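Local coordinates for protein N-(5'-phosphoribosyl)anthranilate isomerase (PDB 5LHF) that catalyses the isomerisation of N-(5-phospho-beta-D-ribosyl)anthranilate to 1-(2-carboxyphenylamino)-1-deoxy-D-ribulose 5-phosphate, step three of the route from chorismate to L-tryptophan, at residues A[3-8]-A[130-135]; A[35-40]-A[192-197]; A[46-49]-A[54-57]; A[70-75]-A[95-100]. All blocks are in the same frame, centred on the assembly; numbering follows the deposited sequence.

In the fold
All four contacts belong to one eight-stranded beta/alpha barrel. Contact 1 lies nearest the middle, its centre about 7 Å from that of the chain, and spans the barrel interior. Contact 2 joins two segments beyond the C-terminal ends of strands 26-30 and 181-184, the end where this fold carries its active sites; its centre is about 19 Å from that of contact 1, yet I8 and K194 touch. Contact 3 lies between sheet and helices, contact 4 between two outer helices; with centres about 12 Å apart, they meet where I48 and L57 pack on T74. Y56 of contact 3 reaches K7 and K132. A sodium ion lies about 9 Å from the L47 side chain.

Contact 1: A[3-8]-A[130-135]; sequences VEFVKI and VDKILL
Inside the barrel, near the N-terminal ends of strands 5-9 and 132-136, F5 and K132 reach toward each other from strands that are not neighbours in the sheet. The backbones stay well apart, with F5 CA 10.8 Å from K132 CA, and the side chains alone bridge the space. K132 lays the end of its chain over one face of the F5 ring. Its CE comes within 3.7 Å of F5 CE1, above the plane and displaced toward the rim, while NZ sits 4.0 Å from the ring centroid, 20° off the normal. The pair is therefore a cation-pi contact with a CH-pi contact from CE beside it. The lysine chain runs extended until its last bond, where the turn (chi4 -78°) brings NZ back over F5 CD1 and CG. In the closed parallel barrel, side chains that point inward from the strands fill the centre in layers. V160 of strand 160-162 touches F5, and M102 of strand 100-106 touches K132. Two residues along the strand, K7 takes no part in the ring contact; its NZ pairs with D183 in a salt bridge and bonds to Q80. A leucine in place of F5 would probably leave the K132 ammonium group without its aromatic face and free to swing about its last bond. F5 CG stands trans to the backbone N (chi1 174°), which sets the ring in the lysine's path.

Contact 2: A[35-40]-A[192-197]; sequences SKRKVP and GVKDRV
A type I turn from S35 to K38 carries R37 on its third residue and sends that side chain across to G192, which adopts a positive phi in the short hairpin of strands 189-190 and 193-194. In this beta/alpha barrel the turn lies in the loop after strand 26-30, and the hairpin leads into the last helix, 196-207. The turn is fixed from within by an ST turn, R37 N donating to S35 OG at 2.8 Å. Bends at chi2 and chi3 curl the arginine chain, and its NH1 then gives an almost straight hydrogen bond to G192 O, 2.7 Å long at 174°. The carbonyl oxygen lies at the edge of the guanidinium, in its plane, although the donor is tilted 31° from the carbonyl plane. K194 comes from the opposite direction, with NZ over one guanidinium face. The carboxylate oxygen E189 OE1 forms salt bridges to both R37 and K194 and probably offsets their like charges, while E16 pairs with R37 NH2. A methionine at R37 would probably leave G192 O without this donor and E16 without its salt-bridge mate. The nearest carbon of K194, CE, stands 3.9 Å from R37 NH2.

Contact 3: A[46-49]-A[54-57]; sequences ELIE and PIYL
I48 carries most of the contact of helix 41-50 with strand 55-59, within the beta-alpha-beta crossover that runs from strand 26-30 through the helix to strand 55-59. At its root the helix already lies close: I55 CG2 is 3.9 Å from I48 CA. I48 CB is 4.3 Å from the same methyl, and from CB the chain forks. The CG1 branch, lying opposite the carbonyl carbon (chi1 -75°), passes I55 CG2 at 4.0 Å, the two side chains slanting across one another. With chi2 at 162° the branch stays extended, and its tip, CD1, goes on to L57, two residues along the strand, meeting L57 CD1 at 4.0 Å; here the two side chains cross at about a right angle. The other branch, CG2, lies against the backbone O of T74, at the end of helix 64-74. I48 thus sits between strand 55-59 and helix 64-74, and the joint is wholly apolar, without a hydrogen bond between the two segments. L57 in turn packs on A70 and T74, while Y56 points away from the helix. The preceding residue adds a lighter touch: L47 CB lies 4.3 Å from I55 CD1.

Contact 4: A[70-75]-A[95-100]; sequences AVEKTG and DEYGVS
V71 anchors the buried half of this contact, its CG1 methyl lodged between two residues of the other segment. On one of them it lies 3.8 Å from Y97 CB, and on the other 3.9 Å from V99 CG1. That methyl is carried trans to the backbone N (chi1 175°), and from there it reaches the root of the tyrosine ring obliquely. V99 is buried too and packs on I79 of strand 78-81, so the apolar patch continues down to the sheet. The solvent side is more open and polar, held by one hydrogen bond. There E72, an exposed residue, extends its chain obliquely across the outer half of the Y97 ring: E72 CG comes within 3.5 Å of Y97 CE2, and Y97 OH donates a short hydrogen bond to E72 OE1, 2.6 Å. The oxygen is met on its anti side, the hydroxyl 18° out of the carboxylate plane, and the carboxylate and ring planes stand 46° apart. Helices 64-74 and 87-97 are neighbours in the outer layer of the barrel, separated along the chain by strand 78-81, and it is their C-terminal ends that meet here. Each gives way to a glycine of positive phi, G75 and G98; after G98 the chain turns in through V99 to strand 100-106. At the end of the first helix T74 OG1 bonds back to A70 O at 2.6 Å, from the opposite face of that carbonyl to T74 N, and also accepts from A76 N. Earlier in helix 64-74, F64 and A68 pack against Y97 as well.

Contact 1: A[3-8]-A[130-135]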
loop_
_atom_site.group_PDB
_atom_site.type_symbol
_atom_site.label_atom_id
_atom_site.label_comp_id
_atom_site.label_asym_id
_atom_site.label_seq_id
_atom_site.Cartn_x
_atom_site.Cartn_y
_atom_site.Cartn_z
ATOM N N VAL A 3 -8.697 -13.123 3.001
ATOM C CA VAL A 3 -8.065 -11.813 3.106
ATOM C C VAL A 3 -9.029 -10.880 3.828
ATOM O O VAL A 3 -10.217 -10.812 3.490
ATOM C CB VAL A 3 -7.700 -11.275 1.711
ATOM C CG1 VAL A 3 -7.060 -9.910 1.816
ATOM C CG2 VAL A 3 -6.754 -12.230 0.992
ATOM N N GLU A 4 -8.531 -10.168 4.838
ATOM C CA GLU A 4 -9.418 -9.328 5.630
ATOM C C GLU A 4 -9.373 -7.856 5.253
ATOM O O GLU A 4 -10.268 -7.103 5.660
ATOM C CB GLU A 4 -9.099 -9.470 7.125
ATOM C CG GLU A 4 -9.410 -10.846 7.763
ATOM C CD GLU A 4 -10.719 -11.524 7.328
ATOM O OE1 GLU A 4 -11.587 -10.909 6.670
ATOM O OE2 GLU A 4 -10.885 -12.718 7.667
ATOM N N PHE A 5 -8.380 -7.424 4.489
ATOM C CA PHE A 5 -8.162 -6.007 4.249
ATOM C C PHE A 5 -7.910 -5.794 2.766
ATOM O O PHE A 5 -7.052 -6.453 2.180
ATOM C CB PHE A 5 -6.977 -5.508 5.087
ATOM C CG PHE A 5 -6.560 -4.085 4.810
ATOM C CD1 PHE A 5 -7.167 -3.029 5.476
ATOM C CD2 PHE A 5 -5.509 -3.810 3.939
ATOM C CE1 PHE A 5 -6.768 -1.730 5.243
ATOM C CE2 PHE A 5 -5.092 -2.504 3.708
ATOM C CZ PHE A 5 -5.724 -1.460 4.361
ATOM N N VAL A 6 -8.668 -4.897 2.152
ATOM C CA VAL A 6 -8.473 -4.553 0.748
ATOM C C VAL A 6 -8.313 -3.047 0.647
ATOM O O VAL A 6 -9.174 -2.298 1.119
ATOM C CB VAL A 6 -9.652 -5.010 -0.127
ATOM C CG1 VAL A 6 -9.394 -4.621 -1.586
ATOM C CG2 VAL A 6 -9.894 -6.517 0.048
ATOM N N LYS A 7 -7.221 -2.609 0.027
ATOM C CA LYS A 7 -6.946 -1.192 -0.162
ATOM C C LYS A 7 -6.855 -0.927 -1.656
ATOM O O LYS A 7 -6.169 -1.664 -2.370
ATOM C CB LYS A 7 -5.656 -0.783 0.547
ATOM C CG LYS A 7 -5.222 0.657 0.261
ATOM C CD LYS A 7 -4.076 1.096 1.200
ATOM C CE LYS A 7 -3.397 2.368 0.701
ATOM N NZ LYS A 7 -2.343 2.086 -0.340
ATOM N N ILE A 8 -7.594 0.072 -2.139
ATOM C CA ILE A 8 -7.486 0.514 -3.529
ATOM C C ILE A 8 -6.809 1.874 -3.505
ATOM O O ILE A 8 -7.380 2.863 -3.019
ATOM C CB ILE A 8 -8.845 0.584 -4.242
ATOM C CG1 ILE A 8 -9.483 -0.813 -4.332
ATOM C CG2 ILE A 8 -8.674 1.193 -5.629
ATOM C CD1 ILE A 8 -10.934 -0.810 -4.822
ATOM N N VAL A 130 5.063 0.026 13.346
ATOM C CA VAL A 130 4.041 0.576 12.465
ATOM C C VAL A 130 2.774 -0.257 12.575
ATOM O O VAL A 130 2.792 -1.410 13.016
ATOM C CB VAL A 130 4.517 0.651 10.996
ATOM C CG1 VAL A 130 5.504 1.796 10.839
ATOM C CG2 VAL A 130 5.168 -0.661 10.578
ATOM N N ASP A 131 1.654 0.364 12.196
ATOM C CA ASP A 131 0.379 -0.338 12.214
ATOM C C ASP A 131 0.375 -1.470 11.196
ATOM O O ASP A 131 -0.132 -2.563 11.473
ATOM C CB ASP A 131 -0.764 0.646 11.942
ATOM C CG ASP A 131 -2.151 0.030 12.163
ATOM O OD1 ASP A 131 -2.381 -0.551 13.244
ATOM O OD2 ASP A 131 -3.010 0.125 11.252
ATOM N N LYS A 132 0.953 -1.238 10.017
ATOM C CA LYS A 132 0.788 -2.170 8.911
ATOM C C LYS A 132 2.063 -2.247 8.089
ATOM O O LYS A 132 2.792 -1.263 7.943
ATOM C CB LYS A 132 -0.384 -1.779 7.996
ATOM C CG LYS A 132 -1.769 -2.090 8.551
ATOM C CD LYS A 132 -2.825 -1.979 7.450
ATOM C CE LYS A 132 -4.253 -2.076 7.987
ATOM N NZ LYS A 132 -4.686 -3.462 8.288
ATOM N N ILE A 133 2.300 -3.434 7.537
ATOM C CA ILE A 133 3.451 -3.738 6.695
ATOM C C ILE A 133 2.940 -4.004 5.289
ATOM O O ILE A 133 2.119 -4.911 5.086
ATOM C CB ILE A 133 4.219 -4.965 7.214
ATOM C CG1 ILE A 133 4.833 -4.696 8.593
ATOM C CG2 ILE A 133 5.258 -5.429 6.201
ATOM C CD1 ILE A 133 5.865 -3.634 8.584
ATOM N N LEU A 134 3.415 -3.233 4.314
ATOM C CA LEU A 134 3.104 -3.490 2.913
ATOM C C LEU A 134 4.340 -4.036 2.214
ATOM O O LEU A 134 5.436 -3.485 2.360
ATOM C CB LEU A 134 2.607 -2.221 2.211
ATOM C CG LEU A 134 2.066 -2.367 0.786
ATOM C CD1 LEU A 134 0.870 -1.402 0.559
ATOM C CD2 LEU A 134 3.175 -2.081 -0.230
ATOM N N LEU A 135 4.160 -5.119 1.461
ATOM C CA LEU A 135 5.233 -5.721 0.677
ATOM C C LEU A 135 4.972 -5.415 -0.794
ATOM O O LEU A 135 3.989 -5.895 -1.373
ATOM C CB LEU A 135 5.332 -7.233 0.925
ATOM C CG LEU A 135 5.699 -7.701 2.338
ATOM C CD1 LEU A 135 5.925 -9.221 2.408
ATOM C CD2 LEU A 135 6.920 -6.959 2.845
#

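Contact 2: A[35-40]-A[192-197]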
loop_
_atom_site.group_PDB
_atom_site.type_symbol
_atom_site.label_atom_id
_atom_site.label_comp_id
_atom_site.label_asym_id
_atom_site.label_seq_id
_atom_site.Cartn_x
_atom_site.Cartn_y
_atom_site.Cartn_z
ATOM N N SER A 35 4.756 9.627 -9.613
ATOM C CA SER A 35 3.550 8.822 -9.783
ATOM C C SER A 35 2.584 9.511 -10.737
ATOM O O SER A 35 2.393 10.728 -10.664
ATOM C CB SER A 35 2.864 8.583 -8.433
ATOM O OG SER A 35 1.569 8.031 -8.592
ATOM N N LYS A 36 1.970 8.706 -11.617
ATOM C CA LYS A 36 0.820 9.126 -12.408
ATOM C C LYS A 36 -0.374 9.534 -11.554
ATOM O O LYS A 36 -1.271 10.224 -12.055
ATOM C CB LYS A 36 0.365 7.988 -13.327
ATOM C CG LYS A 36 1.283 7.648 -14.477
ATOM C CD LYS A 36 0.625 6.581 -15.365
ATOM C CE LYS A 36 1.414 5.293 -15.387
ATOM N NZ LYS A 36 2.770 5.550 -15.937
ATOM N N ARG A 37 -0.444 9.076 -10.307
ATOM C CA ARG A 37 -1.574 9.370 -9.440
ATOM C C ARG A 37 -1.309 10.550 -8.525
ATOM O O ARG A 37 -2.134 10.826 -7.647
ATOM C CB ARG A 37 -1.934 8.145 -8.573
ATOM C CG ARG A 37 -1.965 6.802 -9.332
ATOM C CD ARG A 37 -2.867 6.887 -10.545
ATOM N NE ARG A 37 -4.263 7.041 -10.149
ATOM C CZ ARG A 37 -5.280 7.035 -11.001
ATOM N NH1 ARG A 37 -5.051 6.879 -12.298
ATOM N NH2 ARG A 37 -6.523 7.187 -10.550
ATOM N N LYS A 38 -0.160 11.207 -8.675
ATOM C CA LYS A 38 0.175 12.343 -7.828
ATOM C C LYS A 38 -0.857 13.458 -8.012
ATOM O O LYS A 38 -1.310 13.719 -9.133
ATOM C CB LYS A 38 1.582 12.840 -8.168
ATOM C CG LYS A 38 2.077 14.002 -7.324
ATOM C CD LYS A 38 3.448 14.461 -7.819
ATOM C CE LYS A 38 3.380 15.864 -8.387
ATOM N NZ LYS A 38 3.796 16.898 -7.407
ATOM N N VAL A 39 -1.268 14.058 -6.906
ATOM C CA VAL A 39 -2.116 15.247 -6.889
ATOM C C VAL A 39 -1.456 16.286 -5.997
ATOM O O VAL A 39 -0.651 15.930 -5.100
ATOM C CB VAL A 39 -3.556 14.930 -6.409
ATOM C CG1 VAL A 39 -4.251 13.902 -7.309
ATOM C CG2 VAL A 39 -3.573 14.510 -4.920
ATOM N N PRO A 40 -1.759 17.572 -6.199
ATOM C CA PRO A 40 -1.279 18.589 -5.250
ATOM C C PRO A 40 -1.832 18.390 -3.834
ATOM O O PRO A 40 -2.905 17.813 -3.648
ATOM C CB PRO A 40 -1.764 19.910 -5.861
ATOM C CG PRO A 40 -2.206 19.566 -7.256
ATOM C CD PRO A 40 -2.575 18.136 -7.274
ATOM N N GLY A 192 -6.912 4.687 -16.973
ATOM C CA GLY A 192 -6.447 5.476 -15.838
ATOM C C GLY A 192 -7.508 5.934 -14.858
ATOM O O GLY A 192 -7.206 6.740 -13.970
ATOM N N VAL A 193 -8.740 5.453 -14.973
ATOM C CA VAL A 193 -9.800 5.854 -14.060
ATOM C C VAL A 193 -10.220 4.632 -13.267
ATOM O O VAL A 193 -10.429 3.564 -13.848
ATOM C CB VAL A 193 -10.993 6.456 -14.823
ATOM C CG1 VAL A 193 -12.093 6.854 -13.856
ATOM C CG2 VAL A 193 -10.518 7.641 -15.676
ATOM N N LYS A 194 -10.332 4.773 -11.944
ATOM C CA LYS A 194 -10.901 3.678 -11.154
ATOM C C LYS A 194 -12.225 3.238 -11.770
ATOM O O LYS A 194 -13.100 4.065 -12.042
ATOM C CB LYS A 194 -11.104 4.095 -9.697
ATOM C CG LYS A 194 -9.845 4.494 -8.956
ATOM C CD LYS A 194 -8.705 3.506 -9.114
ATOM C CE LYS A 194 -7.455 4.074 -8.437
ATOM N NZ LYS A 194 -6.181 3.454 -8.862
ATOM N N ASP A 195 -12.360 1.933 -12.013
ATOM C CA ASP A 195 -13.433 1.390 -12.851
ATOM C C ASP A 195 -14.267 0.371 -12.078
ATOM O O ASP A 195 -13.721 -0.599 -11.540
ATOM C CB ASP A 195 -12.842 0.744 -14.102
ATOM C CG ASP A 195 -13.902 0.139 -15.014
ATOM O OD1 ASP A 195 -14.514 0.889 -15.799
ATOM O OD2 ASP A 195 -14.124 -1.085 -14.939
ATOM N N ARG A 196 -15.592 0.573 -12.063
ATOM C CA ARG A 196 -16.458 -0.245 -11.205
ATOM C C ARG A 196 -16.431 -1.713 -11.614
ATOM O O ARG A 196 -16.421 -2.605 -10.757
ATOM C CB ARG A 196 -17.898 0.281 -11.232
ATOM C CG ARG A 196 -18.834 -0.422 -10.235
ATOM C CD ARG A 196 -19.608 -1.595 -10.844
ATOM N NE ARG A 196 -20.396 -1.186 -12.005
ATOM C CZ ARG A 196 -21.069 -2.022 -12.786
ATOM N NH1 ARG A 196 -21.067 -3.325 -12.531
ATOM N NH2 ARG A 196 -21.751 -1.555 -13.822
ATOM N N VAL A 197 -16.421 -1.993 -12.916
ATOM C CA VAL A 197 -16.471 -3.389 -13.337
ATOM C C VAL A 197 -15.160 -4.097 -13.017
ATOM O O VAL A 197 -15.160 -5.251 -12.558
ATOM C CB VAL A 197 -16.834 -3.487 -14.827
ATOM C CG1 VAL A 197 -16.474 -4.869 -15.367
ATOM C CG2 VAL A 197 -18.325 -3.192 -15.024
#

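Contact 3: A[46-49]-A[54-57]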
loop_
_atom_site.group_PDB
_atom_site.type_symbol
_atom_site.label_atom_id
_atom_site.label_comp_id
_atom_site.label_asym_id
_atom_site.label_seq_id
_atom_site.Cartn_x
_atom_site.Cartn_y
_atom_site.Cartn_z
ATOM N N GLU A 46 -8.557 17.856 0.188
ATOM C CA GLU A 46 -10.000 17.785 -0.027
ATOM C C GLU A 46 -10.496 16.349 -0.004
ATOM O O GLU A 46 -11.525 16.051 0.619
ATOM C CB GLU A 46 -10.386 18.458 -1.337
ATOM C CG GLU A 46 -11.865 18.259 -1.660
ATOM C CD GLU A 46 -12.785 18.950 -0.667
ATOM O OE1 GLU A 46 -13.013 18.417 0.444
ATOM O OE2 GLU A 46 -13.306 20.035 -0.998
ATOM N N LEU A 47 -9.783 15.436 -0.671
ATOM C CA LEU A 47 -10.208 14.044 -0.649
ATOM C C LEU A 47 -10.148 13.494 0.765
ATOM O O LEU A 47 -11.053 12.773 1.196
ATOM C CB LEU A 47 -9.345 13.211 -1.600
ATOM C CG LEU A 47 -9.295 13.782 -3.027
ATOM C CD1 LEU A 47 -8.256 13.069 -3.878
ATOM C CD2 LEU A 47 -10.678 13.697 -3.692
ATOM N N ILE A 48 -9.105 13.859 1.517
ATOM C CA ILE A 48 -8.946 13.350 2.875
ATOM C C ILE A 48 -10.102 13.815 3.759
ATOM O O ILE A 48 -10.561 13.081 4.648
ATOM C CB ILE A 48 -7.566 13.772 3.423
ATOM C CG1 ILE A 48 -6.465 12.898 2.785
ATOM C CG2 ILE A 48 -7.494 13.673 4.947
ATOM C CD1 ILE A 48 -5.056 13.500 2.926
ATOM N N GLU A 49 -10.595 15.032 3.522
ATOM C CA GLU A 49 -11.680 15.562 4.343
ATOM C C GLU A 49 -13.001 14.871 4.030
ATOM O O GLU A 49 -13.799 14.618 4.937
ATOM C CB GLU A 49 -11.809 17.069 4.138
ATOM C CG GLU A 49 -12.995 17.707 4.852
ATOM C CD GLU A 49 -13.183 19.166 4.474
ATOM O OE1 GLU A 49 -12.720 19.566 3.381
ATOM O OE2 GLU A 49 -13.802 19.912 5.262
ATOM N N PRO A 54 -10.734 4.888 5.909
ATOM C CA PRO A 54 -9.353 5.355 6.082
ATOM C C PRO A 54 -8.708 5.658 4.737
ATOM O O PRO A 54 -8.813 4.877 3.788
ATOM C CB PRO A 54 -8.672 4.178 6.789
ATOM C CG PRO A 54 -9.765 3.555 7.577
ATOM C CD PRO A 54 -11.005 3.674 6.709
ATOM N N ILE A 55 -8.062 6.817 4.640
ATOM C CA ILE A 55 -7.397 7.197 3.401
ATOM C C ILE A 55 -5.941 7.531 3.715
ATOM O O ILE A 55 -5.656 8.447 4.499
ATOM C CB ILE A 55 -8.113 8.355 2.682
ATOM C CG1 ILE A 55 -7.344 8.766 1.414
ATOM C CG2 ILE A 55 -8.387 9.540 3.628
ATOM C CD1 ILE A 55 -8.142 9.671 0.489
ATOM N N TYR A 56 -5.026 6.767 3.133
ATOM C CA TYR A 56 -3.605 6.979 3.378
ATOM C C TYR A 56 -3.062 8.119 2.530
ATOM O O TYR A 56 -3.336 8.195 1.332
ATOM C CB TYR A 56 -2.832 5.689 3.079
ATOM C CG TYR A 56 -3.067 4.635 4.133
ATOM C CD1 TYR A 56 -4.205 3.833 4.105
ATOM C CD2 TYR A 56 -2.157 4.457 5.160
ATOM C CE1 TYR A 56 -4.429 2.883 5.090
ATOM C CE2 TYR A 56 -2.356 3.529 6.130
ATOM C CZ TYR A 56 -3.486 2.731 6.098
ATOM O OH TYR A 56 -3.652 1.804 7.113
ATOM N N LEU A 57 -2.279 8.998 3.159
ATOM C CA LEU A 57 -1.426 9.933 2.428
ATOM C C LEU A 57 -0.193 9.155 2.002
ATOM O O LEU A 57 0.630 8.791 2.849
ATOM C CB LEU A 57 -1.049 11.124 3.306
ATOM C CG LEU A 57 -0.362 12.314 2.617
ATOM C CD1 LEU A 57 -1.311 12.996 1.618
ATOM C CD2 LEU A 57 0.146 13.319 3.659
#

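Contact 4: A[70-75]-A[95-100]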
loop_
_atom_site.group_PDB
_atom_site.type_symbol
_atom_site.label_atom_id
_atom_site.label_comp_id
_atom_site.label_asym_id
_atom_site.label_seq_id
_atom_site.Cartn_x
_atom_site.Cartn_y
_atom_site.Cartn_z
ATOM N N ALA A 70 3.414 17.963 4.965
ATOM C CA ALA A 70 2.287 17.396 4.235
ATOM C C ALA A 70 1.173 16.975 5.186
ATOM O O ALA A 70 -0.008 17.105 4.856
ATOM C CB ALA A 70 2.754 16.221 3.373
ATOM N N VAL A 71 1.530 16.494 6.382
ATOM C CA VAL A 71 0.506 16.141 7.367
ATOM C C VAL A 71 -0.210 17.393 7.872
ATOM O O VAL A 71 -1.440 17.401 8.028
ATOM C CB VAL A 71 1.134 15.326 8.513
ATOM C CG1 VAL A 71 0.137 15.041 9.609
ATOM C CG2 VAL A 71 1.650 13.999 7.964
ATOM N N GLU A 72 0.538 18.467 8.144
ATOM C CA GLU A 72 -0.109 19.709 8.576
ATOM C C GLU A 72 -1.067 20.235 7.521
ATOM O O GLU A 72 -2.159 20.716 7.852
ATOM C CB GLU A 72 0.931 20.791 8.896
ATOM C CG GLU A 72 1.839 20.435 10.026
ATOM C CD GLU A 72 2.917 21.481 10.262
ATOM O OE1 GLU A 72 3.770 21.253 11.149
ATOM O OE2 GLU A 72 2.909 22.520 9.561
ATOM N N LYS A 73 -0.669 20.185 6.243
ATOM C CA LYS A 73 -1.492 20.797 5.200
ATOM C C LYS A 73 -2.726 19.949 4.875
ATOM O O LYS A 73 -3.782 20.498 4.533
ATOM C CB LYS A 73 -0.666 21.018 3.925
ATOM C CG LYS A 73 0.469 22.035 4.074
ATOM C CD LYS A 73 -0.071 23.450 4.265
ATOM C CE LYS A 73 0.986 24.506 3.940
ATOM N NZ LYS A 73 2.258 24.284 4.703
ATOM N N THR A 74 -2.615 18.625 4.974
ATOM C CA THR A 74 -3.696 17.741 4.540
ATOM C C THR A 74 -4.591 17.242 5.667
ATOM O O THR A 74 -5.693 16.756 5.390
ATOM C CB THR A 74 -3.139 16.511 3.818
ATOM O OG1 THR A 74 -2.287 15.784 4.717
ATOM C CG2 THR A 74 -2.347 16.927 2.577
ATOM N N GLY A 75 -4.141 17.295 6.912
ATOM C CA GLY A 75 -4.927 16.674 7.952
ATOM C C GLY A 75 -4.911 15.165 7.956
ATOM O O GLY A 75 -5.758 14.555 8.616
ATOM N N ASP A 95 4.021 10.412 17.103
ATOM C CA ASP A 95 3.853 11.108 18.377
ATOM C C ASP A 95 3.472 12.570 18.192
ATOM O O ASP A 95 2.609 13.082 18.915
ATOM C CB ASP A 95 5.127 10.993 19.208
ATOM C CG ASP A 95 5.428 9.563 19.592
ATOM O OD1 ASP A 95 4.476 8.837 19.958
ATOM O OD2 ASP A 95 6.607 9.160 19.520
ATOM N N GLU A 96 4.094 13.254 17.231
ATOM C CA GLU A 96 3.891 14.683 17.077
ATOM C C GLU A 96 2.694 15.034 16.213
ATOM O O GLU A 96 2.168 16.150 16.328
ATOM C CB GLU A 96 5.167 15.320 16.521
ATOM C CG GLU A 96 6.327 15.220 17.516
ATOM C CD GLU A 96 7.653 15.614 16.921
ATOM O OE1 GLU A 96 8.671 14.999 17.303
ATOM O OE2 GLU A 96 7.673 16.533 16.073
ATOM N N TYR A 97 2.225 14.104 15.378
ATOM C CA TYR A 97 1.054 14.357 14.562
ATOM C C TYR A 97 -0.042 13.315 14.729
ATOM O O TYR A 97 -1.153 13.545 14.252
ATOM C CB TYR A 97 1.453 14.477 13.081
ATOM C CG TYR A 97 2.328 15.687 12.838
ATOM C CD1 TYR A 97 3.710 15.571 12.792
ATOM C CD2 TYR A 97 1.772 16.953 12.712
ATOM C CE1 TYR A 97 4.514 16.683 12.593
ATOM C CE2 TYR A 97 2.565 18.071 12.509
ATOM C CZ TYR A 97 3.937 17.932 12.455
ATOM O OH TYR A 97 4.731 19.046 12.257
ATOM N N GLY A 98 0.213 12.218 15.433
ATOM C CA GLY A 98 -0.843 11.269 15.725
ATOM C C GLY A 98 -1.325 10.530 14.499
ATOM O O GLY A 98 -2.529 10.310 14.352
ATOM N N VAL A 99 -0.421 10.130 13.627
ATOM C CA VAL A 99 -0.790 9.400 12.418
ATOM C C VAL A 99 -0.550 7.908 12.616
ATOM O O VAL A 99 0.312 7.486 13.395
ATOM C CB VAL A 99 -0.026 9.944 11.187
ATOM C CG1 VAL A 99 -0.405 11.401 10.915
ATOM C CG2 VAL A 99 1.483 9.787 11.343
ATOM N N SER A 100 -1.347 7.092 11.919
ATOM C CA SER A 100 -1.104 5.657 11.815
ATOM C C SER A 100 -0.269 5.423 10.572
ATOM O O SER A 100 -0.454 6.110 9.567
ATOM C CB SER A 100 -2.416 4.873 11.711
ATOM O OG SER A 100 -3.317 5.299 12.714
#